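Local structure of extracellular solute-binding protein family 5 (Brucella melitensis, 4ONY) at residues 261-266 with 270-275; 287-290 with 296-299. The protein probably captures peptides or similar solutes in the periplasm as the substrate-binding component of an ABC transporter. All blocks are in the same frame, centred on the assembly; numbering follows the deposited sequence.

Interaction 1 of 2, residues 261-266 with 270-275; sequences TSLFES and GILDIF
Phe264 turns an edge of its ring toward the face of Phe275, a T-shaped pair with ring centroids 5.2 Å apart and planes at 72°. CD1 of Phe264 makes the approach, lying 3.8 Å above the plane of the Phe275 ring and over its centre. Phe275 leaves the backbone with CG anti to N (chi1 -172°), which carries its ring across to the helix. Beside this pair, Leu263 reaches in with one branch: its CD2 lies 3.5 Å from CE2 of Phe275, meeting that ring obliquely, and the same methyl is 3.5 Å from CD1 of Leu272. CD2 of Leu263 thus lies against both Phe275 and Leu272; the two leucine side chains cross at about a right angle.

At the other end the contact is polar. Ser266 O accepts the N-H of Ile271 at 3.0 Å and a weak, longer bond from the N of Leu272. Gly270 has positive phi and is the first residue to leave helical geometry after helix 260-268; with two bonds back into the last turn, it forms a Schellman motif. The chain thus reverses from helix 260-268 into strand 274-277, an outer strand of a three-stranded antiparallel sheet.

Ser266 OG packs 3.3 Å from CB of Ile271, while Ser266 OG and Tyr257 OH are hydrogen-bonded, and Tyr257 lines the pocket holding the bound P4G molecule. Farther out, strands 46-52 and 251-257 pack against Leu263 and Leu272. Asp273 forms a salt bridge with Arg573 and also accepts a bond from Thr48 N, tying the turn to two further parts of the chain.

Interaction 2 of 2, residues 287-290 with 296-299; sequences YDFP and KVIK
Lys299 lays the carbon part of its side chain against Tyr287, with CE 3.6 Å from CG of the ring. The CH-pi contact is off-centre: CE is 4.1 Å from the ring centroid and 29° from the ring normal. CD and CE also meet Tyr287 CB, each at 3.7 Å, which places the lysine against the CB-CG end of the tyrosine, away from its hydroxyl. A bend at chi3 (78°) turns the lysine chain after CD, bringing CE alongside the ring base. NZ then hydrogen-bonds to Trp283 O and makes a cation-pi contact with the Trp283 ring, so the ammonium group meets Trp283 of helix 280-285 in two ways. Tyr287 OH is hydrogen-bonded to Glu277 OE1.

The second meeting is looser. CE2 of Phe289 and CG2 of Val297 are 4.2 Å apart, the nearest atoms of that pair, and their side chains cross at about a right angle. Both are buried: Lys268 touches Phe289, and Phe267, Ala291, Val292 and Trp571 touch Val297. Toward solvent, Asp288, Pro290 and Lys296 are exposed and contribute almost nothing to the interface.

No hydrogen bond joins the two segments directly, and the buried surface is modest, 182 Å² over both sides. Backbone bonding instead links Val297 with Ala291 and Ile298 with Arg570. Phe289 occupies the N-cap position of helix 290-293, and the chain then returns as strand 297-302: a short helical connection between a loop and an outer strand of a three-stranded antiparallel sheet, with side-chain contacts alone bridging the two segments.

Following the chain, helix 260-268 runs into strand 274-277, and interaction 1 closes this short helix-to-strand turn. Helix 280-285 comes next, and interaction 2 then closes a second loop, from 287-290 through helix 290-293 to strand 297-302. The two loops are in series, neither nested nor crossed, with contact centres about 12 Å apart. They nevertheless touch: Phe264 CE1 comes within 3.6 Å of Tyr287 CZ in an edge-to-face pair. Strands 274-277 and 297-302 are the outer strands of one antiparallel sheet, separated by strand 566-571, so a C-terminal strand joins the two helix-to-strand units.

Interaction 1 of 2, residues 261-266 with 270-275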
loop_
_atom_site.group_PDB
_atom_site.type_symbol
_atom_site.label_atom_id
_atom_site.label_comp_id
_atom_site.label_asym_id
_atom_site.label_seq_id
_atom_site.Cartn_x
_atom_site.Cartn_y
_atom_site.Cartn_z
ATOM N N THR A 261 2.442 -23.104 3.934
ATOM C CA THR A 261 1.988 -24.277 4.644
ATOM C C THR A 261 2.955 -24.619 5.792
ATOM O O THR A 261 2.521 -24.909 6.908
ATOM C CB THR A 261 1.854 -25.482 3.681
ATOM O OG1 THR A 261 0.747 -25.252 2.836
ATOM C CG2 THR A 261 1.579 -26.747 4.416
ATOM N N SER A 262 4.257 -24.577 5.484
ATOM C CA SER A 262 5.321 -24.788 6.460
ATOM C C SER A 262 5.209 -23.763 7.602
ATOM O O SER A 262 5.329 -24.096 8.766
ATOM C CB SER A 262 6.685 -24.635 5.742
ATOM O OG SER A 262 7.748 -24.854 6.662
ATOM N N LEU A 263 4.953 -22.518 7.221
ATOM C CA LEU A 263 4.812 -21.421 8.155
ATOM C C LEU A 263 3.582 -21.673 9.070
ATOM O O LEU A 263 3.699 -21.645 10.304
ATOM C CB LEU A 263 4.685 -20.116 7.379
ATOM C CG LEU A 263 5.025 -18.814 8.126
ATOM C CD1 LEU A 263 5.345 -17.724 7.120
ATOM C CD2 LEU A 263 3.878 -18.363 9.021
ATOM N N PHE A 264 2.445 -21.987 8.449
ATOM C CA PHE A 264 1.201 -22.269 9.159
ATOM C C PHE A 264 1.362 -23.429 10.146
ATOM O O PHE A 264 0.960 -23.322 11.293
ATOM C CB PHE A 264 0.078 -22.529 8.148
ATOM C CG PHE A 264 -1.302 -22.687 8.743
ATOM C CD1 PHE A 264 -1.913 -21.639 9.409
ATOM C CD2 PHE A 264 -2.013 -23.885 8.580
ATOM C CE1 PHE A 264 -3.186 -21.784 9.937
ATOM C CE2 PHE A 264 -3.296 -24.025 9.121
ATOM C CZ PHE A 264 -3.888 -22.957 9.779
ATOM N N GLU A 265 2.006 -24.508 9.731
ATOM C CA GLU A 265 2.251 -25.638 10.629
ATOM C C GLU A 265 3.085 -25.221 11.850
ATOM O O GLU A 265 2.858 -25.681 12.973
ATOM C CB GLU A 265 2.926 -26.798 9.898
ATOM C CG GLU A 265 2.020 -27.549 8.944
ATOM C CD GLU A 265 0.817 -28.172 9.633
ATOM O OE1 GLU A 265 1.010 -28.761 10.726
ATOM O OE2 GLU A 265 -0.311 -28.043 9.101
ATOM N N SER A 266 4.061 -24.354 11.629
ATOM C CA SER A 266 4.917 -23.913 12.731
ATOM C C SER A 266 4.103 -23.004 13.703
ATOM O O SER A 266 4.313 -23.049 14.926
ATOM C CB SER A 266 6.111 -23.174 12.155
ATOM O OG SER A 266 7.048 -22.824 13.150
ATOM N N GLY A 270 2.969 -23.785 17.869
ATOM C CA GLY A 270 3.295 -22.830 18.923
ATOM C C GLY A 270 4.691 -22.242 18.808
ATOM O O GLY A 270 5.108 -21.496 19.659
ATOM N N ILE A 271 5.371 -22.507 17.709
ATOM C CA ILE A 271 6.693 -21.942 17.458
ATOM C C ILE A 271 6.579 -20.497 17.032
ATOM O O ILE A 271 7.377 -19.694 17.435
ATOM C CB ILE A 271 7.449 -22.766 16.409
ATOM C CG1 ILE A 271 7.596 -24.175 16.963
ATOM C CG2 ILE A 271 8.817 -22.169 16.133
ATOM C CD1 ILE A 271 8.092 -25.214 15.995
ATOM N N LEU A 272 5.574 -20.170 16.218
ATOM C CA LEU A 272 5.278 -18.811 15.877
ATOM C C LEU A 272 4.116 -18.338 16.735
ATOM O O LEU A 272 3.180 -19.109 16.969
ATOM C CB LEU A 272 4.915 -18.713 14.398
ATOM C CG LEU A 272 5.988 -19.267 13.459
ATOM C CD1 LEU A 272 5.498 -19.110 12.033
ATOM C CD2 LEU A 272 7.332 -18.564 13.679
ATOM N N ASP A 273 4.151 -17.082 17.168
ATOM C CA ASP A 273 3.137 -16.545 18.091
ATOM C C ASP A 273 1.871 -16.035 17.379
ATOM O O ASP A 273 0.829 -15.972 17.981
ATOM C CB ASP A 273 3.725 -15.381 18.887
ATOM C CG ASP A 273 4.826 -15.815 19.862
ATOM O OD1 ASP A 273 4.625 -16.794 20.570
ATOM O OD2 ASP A 273 5.891 -15.166 19.894
ATOM N N ILE A 274 1.985 -15.654 16.113
ATOM C CA ILE A 274 0.867 -15.121 15.343
ATOM C C ILE A 274 0.936 -15.635 13.917
ATOM O O ILE A 274 1.954 -16.174 13.493
ATOM C CB ILE A 274 0.875 -13.568 15.308
ATOM C CG1 ILE A 274 2.103 -13.041 14.553
ATOM C CG2 ILE A 274 0.900 -12.965 16.723
ATOM C CD1 ILE A 274 2.047 -11.578 14.208
ATOM N N PHE A 275 -0.165 -15.488 13.202
ATOM C CA PHE A 275 -0.235 -15.828 11.802
ATOM C C PHE A 275 -1.136 -14.838 11.106
ATOM O O PHE A 275 -2.338 -14.721 11.431
ATOM C CB PHE A 275 -0.754 -17.274 11.582
ATOM C CG PHE A 275 -0.672 -17.728 10.152
ATOM C CD1 PHE A 275 -1.694 -17.431 9.271
ATOM C CD2 PHE A 275 0.436 -18.400 9.694
ATOM C CE1 PHE A 275 -1.624 -17.768 7.949
ATOM C CE2 PHE A 275 0.508 -18.790 8.372
ATOM C CZ PHE A 275 -0.532 -18.487 7.491
#

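Interaction 2 of 2, residues 287-290 with 296-299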
loop_
_atom_site.group_PDB
_atom_site.type_symbol
_atom_site.label_atom_id
_atom_site.label_comp_id
_atom_site.label_asym_id
_atom_site.label_seq_id
_atom_site.Cartn_x
_atom_site.Cartn_y
_atom_site.Cartn_z
ATOM N N TYR A 287 -8.815 -23.604 10.677
ATOM C CA TYR A 287 -8.568 -23.219 12.050
ATOM C C TYR A 287 -9.464 -24.030 12.986
ATOM O O TYR A 287 -9.929 -23.539 14.004
ATOM C CB TYR A 287 -8.762 -21.703 12.238
ATOM C CG TYR A 287 -7.671 -20.851 11.614
ATOM C CD1 TYR A 287 -7.628 -20.635 10.258
ATOM C CD2 TYR A 287 -6.669 -20.261 12.389
ATOM C CE1 TYR A 287 -6.619 -19.867 9.692
ATOM C CE2 TYR A 287 -5.668 -19.490 11.822
ATOM C CZ TYR A 287 -5.665 -19.277 10.473
ATOM O OH TYR A 287 -4.679 -18.513 9.869
ATOM N N ASP A 288 -9.700 -25.273 12.601
ATOM C CA ASP A 288 -10.455 -26.244 13.389
ATOM C C ASP A 288 -9.531 -27.115 14.263
ATOM O O ASP A 288 -9.843 -28.226 14.531
ATOM C CB ASP A 288 -11.298 -27.156 12.449
ATOM C CG ASP A 288 -10.465 -27.835 11.319
ATOM O OD1 ASP A 288 -9.290 -27.469 11.080
ATOM O OD2 ASP A 288 -11.005 -28.693 10.604
ATOM N N PHE A 289 -8.389 -26.634 14.682
ATOM C CA PHE A 289 -7.467 -27.419 15.505
ATOM C C PHE A 289 -7.674 -27.069 16.985
ATOM O O PHE A 289 -8.300 -26.053 17.289
ATOM C CB PHE A 289 -6.013 -27.233 15.049
ATOM C CG PHE A 289 -5.530 -25.810 15.031
ATOM C CD1 PHE A 289 -5.707 -25.020 13.922
ATOM C CD2 PHE A 289 -4.831 -25.290 16.106
ATOM C CE1 PHE A 289 -5.198 -23.715 13.890
ATOM C CE2 PHE A 289 -4.339 -23.987 16.084
ATOM C CZ PHE A 289 -4.510 -23.207 14.970
ATOM N N PRO A 290 -7.262 -27.961 17.898
ATOM C CA PRO A 290 -7.723 -27.899 19.291
ATOM C C PRO A 290 -7.451 -26.598 19.997
ATOM O O PRO A 290 -8.326 -26.120 20.721
ATOM C CB PRO A 290 -6.944 -29.030 19.968
ATOM C CG PRO A 290 -6.782 -30.053 18.893
ATOM C CD PRO A 290 -6.567 -29.241 17.617
ATOM N N LYS A 296 -6.937 -21.084 23.245
ATOM C CA LYS A 296 -5.528 -20.753 23.349
ATOM C C LYS A 296 -5.011 -19.959 22.147
ATOM O O LYS A 296 -4.047 -19.188 22.271
ATOM C CB LYS A 296 -4.715 -22.036 23.517
ATOM C CG LYS A 296 -4.954 -22.702 24.845
ATOM C CD LYS A 296 -4.192 -24.030 24.878
ATOM C CE LYS A 296 -4.181 -24.625 26.283
ATOM N NZ LYS A 296 -3.955 -26.073 26.124
ATOM N N VAL A 297 -5.578 -20.241 20.977
ATOM C CA VAL A 297 -5.391 -19.440 19.758
ATOM C C VAL A 297 -6.694 -18.689 19.525
ATOM O O VAL A 297 -7.779 -19.282 19.532
ATOM C CB VAL A 297 -5.003 -20.312 18.541
ATOM C CG1 VAL A 297 -5.160 -19.559 17.225
ATOM C CG2 VAL A 297 -3.578 -20.814 18.675
ATOM N N ILE A 298 -6.565 -17.379 19.331
ATOM C CA ILE A 298 -7.661 -16.501 19.066
ATOM C C ILE A 298 -7.570 -16.037 17.630
ATOM O O ILE A 298 -6.543 -15.535 17.200
ATOM C CB ILE A 298 -7.631 -15.310 20.037
ATOM C CG1 ILE A 298 -7.746 -15.871 21.459
ATOM C CG2 ILE A 298 -8.830 -14.387 19.801
ATOM C CD1 ILE A 298 -7.552 -14.831 22.553
ATOM N N LYS A 299 -8.672 -16.167 16.891
ATOM C CA LYS A 299 -8.796 -15.575 15.560
ATOM C C LYS A 299 -9.257 -14.121 15.660
ATOM O O LYS A 299 -10.458 -13.865 15.802
ATOM C CB LYS A 299 -9.774 -16.409 14.719
ATOM C CG LYS A 299 -9.312 -17.839 14.531
ATOM C CD LYS A 299 -10.303 -18.645 13.708
ATOM C CE LYS A 299 -10.123 -18.302 12.247
ATOM N NZ LYS A 299 -11.344 -18.621 11.517
#